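Local coordinates for protein cellulose hydrolase (Bacillus licheniformis, PDB 4YZP) that probably hydrolyses internal beta-1,4-glucosidic bonds of cellulose, as a family 5 glycoside hydrolase built on a TIM barrel, at residues D26-M31 and K296-P301; I159-T164 and L199-D204. All coordinates share one frame; numbering follows the deposited sequence.

Both contacts belong to the closed eight-stranded parallel barrel of the catalytic domain, but they lie toward its two ends. In contact 1 the helix 24-31, which precedes the first barrel strand, meets the start of the eighth, 299-303, so the first and last parts of the barrel chain come together where the strands begin. Contact 2 joins the loops that follow the fourth and fifth strands, 155-158 and 194-197, and so shapes the end where glycoside hydrolases of this fold carry their active sites. The centres of contact 1 and contact 2 are about 20 Å apart, and the nearest atoms of contact 1 and contact 2 about 8 Å. Along the chain contact 2 is nested within the long loop that contact 1 closes.

Contact 1: residues D26-M31 and K296-P301; sequences DLLENM and KYQMVP
L28 and V300 bring the two backbones to a CA-CA distance of 5.4 Å, where the short helix 26-31 runs at 20° to strand 299-301 and in nearly the same direction. This is the N-terminal end of a TIM barrel, where its strands begin: helix 24-31, ahead of the first barrel strand, packs against the beginning of the eighth. No hydrogen bond joins the segments, and the contact rests on apolar packing in a buried setting.

V300 directs its side chain at the helix. Its CG2 lies against the helix backbone, 3.6 Å from L27 O, a carbonyl already engaged by M31 N in the helical bond. V300 CG2 also meets L27 CD2 at 4.1 Å, the L27 and V300 side chains crossing at about a right angle, and it shares the contact with M31 with CG1.

L28 reaches back toward the turn that leads into the strand. With CG anti to the backbone N (chi1 -177°), its branch extends from the helix to that turn. There the two methyls part: L28 CD1 comes to 3.5 Å from M299 O, while CD2 sits beside Q298 CA. Q298 is the C-prime residue of a Schellman motif that ends the preceding helix, 280-296, and its positive phi swings the chain from that helix into the strand.

Pointing away from helix 26-31, M299 turns its side chain onto I253 and V256 of helix 243-261. L27 also touches I268 of the adjacent strand, and M31 leans on Y110 and V112 of the third, so the helix bridges several strand beginnings. At its last turn, M31 CB lies 3.7 Å from V300 CG1 and 3.9 Å from V300 CG2, directly against both branches of the valine.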
loop_
_atom_site.group_PDB
_atom_site.type_symbol
_atom_site.label_atom_id
_atom_site.label_comp_id
_atom_site.label_asym_id
_atom_site.label_seq_id
_atom_site.Cartn_x
_atom_site.Cartn_y
_atom_site.Cartn_z
ATOM N N ASP A 26 -20.909 5.301 12.600
ATOM C CA ASP A 26 -21.709 5.366 11.381
ATOM C C ASP A 26 -20.823 5.447 10.139
ATOM O O ASP A 26 -21.081 4.790 9.134
ATOM C CB ASP A 26 -22.641 6.575 11.401
ATOM C CG ASP A 26 -23.823 6.404 12.349
ATOM O OD1 ASP A 26 -24.225 5.253 12.635
ATOM O OD2 ASP A 26 -24.372 7.439 12.780
ATOM N N LEU A 27 -19.795 6.283 10.207
ATOM C CA LEU A 27 -18.902 6.436 9.067
ATOM C C LEU A 27 -18.172 5.120 8.802
ATOM O O LEU A 27 -17.973 4.735 7.651
ATOM C CB LEU A 27 -17.895 7.562 9.295
ATOM C CG LEU A 27 -17.261 8.044 7.986
ATOM C CD1 LEU A 27 -18.270 8.843 7.162
ATOM C CD2 LEU A 27 -15.998 8.846 8.257
ATOM N N LEU A 28 -17.782 4.434 9.870
ATOM C CA LEU A 28 -17.088 3.152 9.736
ATOM C C LEU A 28 -17.991 2.123 9.050
ATOM O O LEU A 28 -17.595 1.469 8.087
ATOM C CB LEU A 28 -16.631 2.644 11.107
ATOM C CG LEU A 28 -15.815 1.344 11.108
ATOM C CD1 LEU A 28 -14.380 1.633 10.676
ATOM C CD2 LEU A 28 -15.857 0.683 12.481
ATOM N N GLU A 29 -19.218 2.003 9.539
ATOM C CA GLU A 29 -20.188 1.037 8.984
ATOM C C GLU A 29 -20.426 1.247 7.500
ATOM O O GLU A 29 -20.559 0.343 6.695
ATOM C CB GLU A 29 -21.515 1.174 9.726
ATOM C CG GLU A 29 -22.694 0.409 9.120
ATOM C CD GLU A 29 -22.519 -1.088 9.193
ATOM O OE1 GLU A 29 -21.733 -1.532 10.056
ATOM O OE2 GLU A 29 -23.178 -1.814 8.409
ATOM N N ASN A 30 -20.479 2.512 7.163
ATOM C CA ASN A 30 -20.750 2.936 5.788
ATOM C C ASN A 30 -19.591 2.987 4.777
ATOM O O ASN A 30 -19.773 2.707 3.593
ATOM C CB ASN A 30 -21.435 4.282 5.857
ATOM C CG ASN A 30 -22.893 4.147 6.316
ATOM O OD1 ASN A 30 -23.573 3.135 6.046
ATOM N ND2 ASN A 30 -23.317 5.108 7.105
ATOM N N MET A 31 -18.371 3.159 5.258
ATOM C CA MET A 31 -17.235 3.367 4.369
ATOM C C MET A 31 -16.176 2.312 4.455
ATOM O O MET A 31 -15.417 2.178 3.512
ATOM C CB MET A 31 -16.596 4.730 4.676
ATOM C CG MET A 31 -17.416 5.951 4.275
ATOM S SD MET A 31 -16.390 7.431 4.418
ATOM C CE MET A 31 -15.257 7.184 3.044
ATOM N N LYS A 296 -11.260 -1.431 15.070
ATOM C CA LYS A 296 -11.380 -1.358 16.526
ATOM C C LYS A 296 -11.528 0.073 17.031
ATOM O O LYS A 296 -12.346 0.347 17.915
ATOM C CB LYS A 296 -10.163 -2.017 17.172
ATOM C CG LYS A 296 -10.050 -1.851 18.672
ATOM C CD LYS A 296 -8.835 -2.615 19.177
ATOM C CE LYS A 296 -8.378 -2.094 20.508
ATOM N NZ LYS A 296 -7.283 -2.934 21.063
ATOM N N TYR A 297 -10.736 0.982 16.472
ATOM C CA TYR A 297 -10.756 2.373 16.912
ATOM C C TYR A 297 -11.641 3.258 16.017
ATOM O O TYR A 297 -11.532 4.489 16.032
ATOM C CB TYR A 297 -9.318 2.903 16.983
ATOM C CG TYR A 297 -8.537 2.285 18.126
ATOM C CD1 TYR A 297 -8.881 2.542 19.452
ATOM C CD2 TYR A 297 -7.450 1.443 17.883
ATOM C CE1 TYR A 297 -8.164 1.977 20.505
ATOM C CE2 TYR A 297 -6.737 0.875 18.923
ATOM C CZ TYR A 297 -7.095 1.147 20.233
ATOM O OH TYR A 297 -6.380 0.578 21.268
ATOM N N GLN A 298 -12.539 2.613 15.269
ATOM C CA GLN A 298 -13.548 3.293 14.450
ATOM C C GLN A 298 -12.928 4.306 13.495
ATOM O O GLN A 298 -13.398 5.445 13.382
ATOM C CB GLN A 298 -14.589 3.985 15.337
ATOM C CG GLN A 298 -15.336 3.040 16.260
ATOM C CD GLN A 298 -16.185 3.783 17.270
ATOM O OE1 GLN A 298 -17.382 3.990 17.068
ATOM N NE2 GLN A 298 -15.565 4.209 18.350
ATOM N N MET A 299 -11.876 3.877 12.810
ATOM C CA MET A 299 -11.264 4.679 11.764
ATOM C C MET A 299 -11.416 3.970 10.421
ATOM O O MET A 299 -11.133 2.770 10.303
ATOM C CB MET A 299 -9.787 4.929 12.070
ATOM C CG MET A 299 -9.581 5.643 13.376
ATOM S SD MET A 299 -7.872 5.437 13.906
ATOM C CE MET A 299 -7.916 6.375 15.434
ATOM N N VAL A 300 -11.866 4.711 9.416
ATOM C CA VAL A 300 -12.069 4.143 8.082
ATOM C C VAL A 300 -10.742 3.982 7.360
ATOM O O VAL A 300 -10.081 4.970 7.055
ATOM C CB VAL A 300 -12.995 5.032 7.212
ATOM C CG1 VAL A 300 -13.091 4.491 5.788
ATOM C CG2 VAL A 300 -14.387 5.153 7.820
ATOM N N PRO A 301 -10.347 2.736 7.057
ATOM C CA PRO A 301 -9.074 2.560 6.341
ATOM C C PRO A 301 -9.256 2.530 4.826
ATOM O O PRO A 301 -10.071 1.758 4.327
ATOM C CB PRO A 301 -8.582 1.212 6.856
ATOM C CG PRO A 301 -9.866 0.422 7.066
ATOM C CD PRO A 301 -10.952 1.449 7.438
#

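Contact 2: residues I159-T164 and L199-D204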
loop_
_atom_site.group_PDB
_atom_site.type_symbol
_atom_site.label_atom_id
_atom_site.label_comp_id
_atom_site.label_asym_id
_atom_site.label_seq_id
_atom_site.Cartn_x
_atom_site.Cartn_y
_atom_site.Cartn_z
ATOM N N ILE A 159 -10.033 18.431 1.598
ATOM C CA ILE A 159 -9.466 19.748 1.258
ATOM C C ILE A 159 -8.136 19.688 0.498
ATOM O O ILE A 159 -7.985 20.320 -0.546
ATOM C CB ILE A 159 -9.281 20.610 2.532
ATOM C CG1 ILE A 159 -10.644 20.847 3.183
ATOM C CG2 ILE A 159 -8.636 21.929 2.194
ATOM C CD1 ILE A 159 -11.687 21.356 2.213
ATOM N N VAL A 160 -7.181 18.920 0.994
ATOM C CA VAL A 160 -5.880 18.860 0.334
ATOM C C VAL A 160 -5.102 17.622 0.797
ATOM O O VAL A 160 -5.165 17.229 1.962
ATOM C CB VAL A 160 -5.070 20.160 0.587
ATOM C CG1 VAL A 160 -4.850 20.389 2.102
ATOM C CG2 VAL A 160 -3.747 20.131 -0.157
ATOM N N ASN A 161 -4.414 16.984 -0.135
ATOM C CA ASN A 161 -3.602 15.822 0.185
ATOM C C ASN A 161 -2.214 16.210 0.701
ATOM O O ASN A 161 -1.519 16.989 0.049
ATOM C CB ASN A 161 -3.430 14.935 -1.048
ATOM C CG ASN A 161 -2.653 13.677 -0.737
ATOM O OD1 ASN A 161 -3.141 12.835 -0.010
ATOM N ND2 ASN A 161 -1.437 13.553 -1.277
ATOM N N GLU A 162 -1.804 15.627 1.832
ATOM C CA GLU A 162 -0.457 15.805 2.401
ATOM C C GLU A 162 0.109 17.218 2.224
ATOM O O GLU A 162 1.153 17.413 1.596
ATOM C CB GLU A 162 0.490 14.761 1.793
ATOM C CG GLU A 162 0.011 13.329 2.079
ATOM C CD GLU A 162 0.973 12.220 1.628
ATOM O OE1 GLU A 162 2.022 12.523 1.022
ATOM O OE2 GLU A 162 0.673 11.029 1.890
ATOM N N PRO A 163 -0.583 18.213 2.797
ATOM C CA PRO A 163 -0.152 19.601 2.629
ATOM C C PRO A 163 1.214 19.896 3.241
ATOM O O PRO A 163 1.557 19.403 4.317
ATOM C CB PRO A 163 -1.243 20.396 3.346
ATOM C CG PRO A 163 -1.877 19.413 4.277
ATOM C CD PRO A 163 -1.829 18.115 3.573
ATOM N N THR A 164 1.992 20.713 2.536
ATOM C CA THR A 164 3.330 21.030 2.984
ATOM C C THR A 164 3.707 22.474 2.663
ATOM O O THR A 164 2.948 23.205 2.021
ATOM C CB THR A 164 4.351 20.069 2.353
ATOM O OG1 THR A 164 5.639 20.322 2.917
ATOM C CG2 THR A 164 4.372 20.226 0.812
ATOM N N LEU A 199 -0.632 19.156 8.957
ATOM C CA LEU A 199 0.466 19.173 7.990
ATOM C C LEU A 199 0.834 17.759 7.543
ATOM O O LEU A 199 0.892 16.841 8.353
ATOM C CB LEU A 199 1.687 19.871 8.587
ATOM C CG LEU A 199 1.509 21.384 8.710
ATOM C CD1 LEU A 199 2.511 21.956 9.678
ATOM C CD2 LEU A 199 1.650 22.041 7.332
ATOM N N GLU A 200 1.027 17.603 6.233
ATOM C CA GLU A 200 1.416 16.338 5.597
ATOM C C GLU A 200 0.454 15.163 5.829
ATOM O O GLU A 200 0.831 14.022 5.596
ATOM C CB GLU A 200 2.838 15.960 6.040
ATOM C CG GLU A 200 3.863 16.983 5.546
ATOM C CD GLU A 200 5.312 16.661 5.901
ATOM O OE1 GLU A 200 5.598 15.585 6.472
ATOM O OE2 GLU A 200 6.180 17.500 5.581
ATOM N N ASP A 201 -0.786 15.460 6.226
ATOM C CA ASP A 201 -1.751 14.441 6.670
ATOM C C ASP A 201 -1.086 13.517 7.670
ATOM O O ASP A 201 -1.333 12.310 7.681
ATOM C CB ASP A 201 -2.322 13.631 5.483
ATOM C CG ASP A 201 -3.419 14.387 4.727
ATOM O OD1 ASP A 201 -4.185 15.128 5.363
ATOM O OD2 ASP A 201 -3.519 14.238 3.490
ATOM N N ASN A 202 -0.216 14.091 8.494
ATOM C CA ASN A 202 0.606 13.337 9.427
ATOM C C ASN A 202 -0.117 13.141 10.768
ATOM O O ASN A 202 -0.782 14.051 11.272
ATOM C CB ASN A 202 1.942 14.060 9.616
ATOM C CG ASN A 202 2.813 13.424 10.672
ATOM O OD1 ASN A 202 2.717 13.746 11.847
ATOM N ND2 ASN A 202 3.666 12.508 10.253
ATOM N N LYS A 203 0.014 11.948 11.334
ATOM C CA LYS A 203 -0.629 11.589 12.597
ATOM C C LYS A 203 -0.190 12.467 13.772
ATOM O O LYS A 203 -1.000 12.893 14.605
ATOM C CB LYS A 203 -0.330 10.108 12.892
ATOM C CG LYS A 203 -1.006 9.536 14.105
ATOM C CD LYS A 203 -0.015 9.389 15.245
ATOM C CE LYS A 203 1.202 8.570 14.822
ATOM N NZ LYS A 203 2.236 8.552 15.893
ATOM N N ASP A 204 1.108 12.734 13.845
ATOM C CA ASP A 204 1.648 13.524 14.950
ATOM C C ASP A 204 1.179 14.974 14.853
ATOM O O ASP A 204 0.885 15.628 15.861
ATOM C CB ASP A 204 3.176 13.435 14.954
ATOM C CG ASP A 204 3.671 12.014 15.186
ATOM O OD1 ASP A 204 3.165 11.357 16.118
ATOM O OD2 ASP A 204 4.546 11.547 14.419
#
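D201 places its carboxylate across the loop at E162, and the two side chains cross at about a right angle with their carboxylate planes 77° apart. With CG set beside its own backbone N (chi1 -79°), D201 brings OD2 to 2.8 Å from E162 N. The bond is nearly straight at the hydrogen, yet the amide comes from well above the carboxylate plane. E162 CG passes 3.9 Å from D201 OD2. With an alanine at D201, E162 N would probably lose this acceptor and the loop carrying E162 would be less firmly held.

A backbone bond ties the loops a second time, from E200 N to P163 O at 2.7 Å. E200 CG lies 3.6 Å from P163 O, with the rest of the chain extended beyond it toward T164, while the proline ring packs its CD against D201 N.

N161, E162 and P163 form the Asn-Glu-Pro sequence of family 5 cellulases, in which the glutamate probably serves as the acid/base. E162 OE2 is hydrogen-bonded to H223, and N161 OD1 to R72. The two loops follow strands 155-158 and 194-197; around them, D201 packs on T221 and H223 of strand 218-224, E162 touches E271 of strand 267-272, and P163 rests on M171 of helix 168-184.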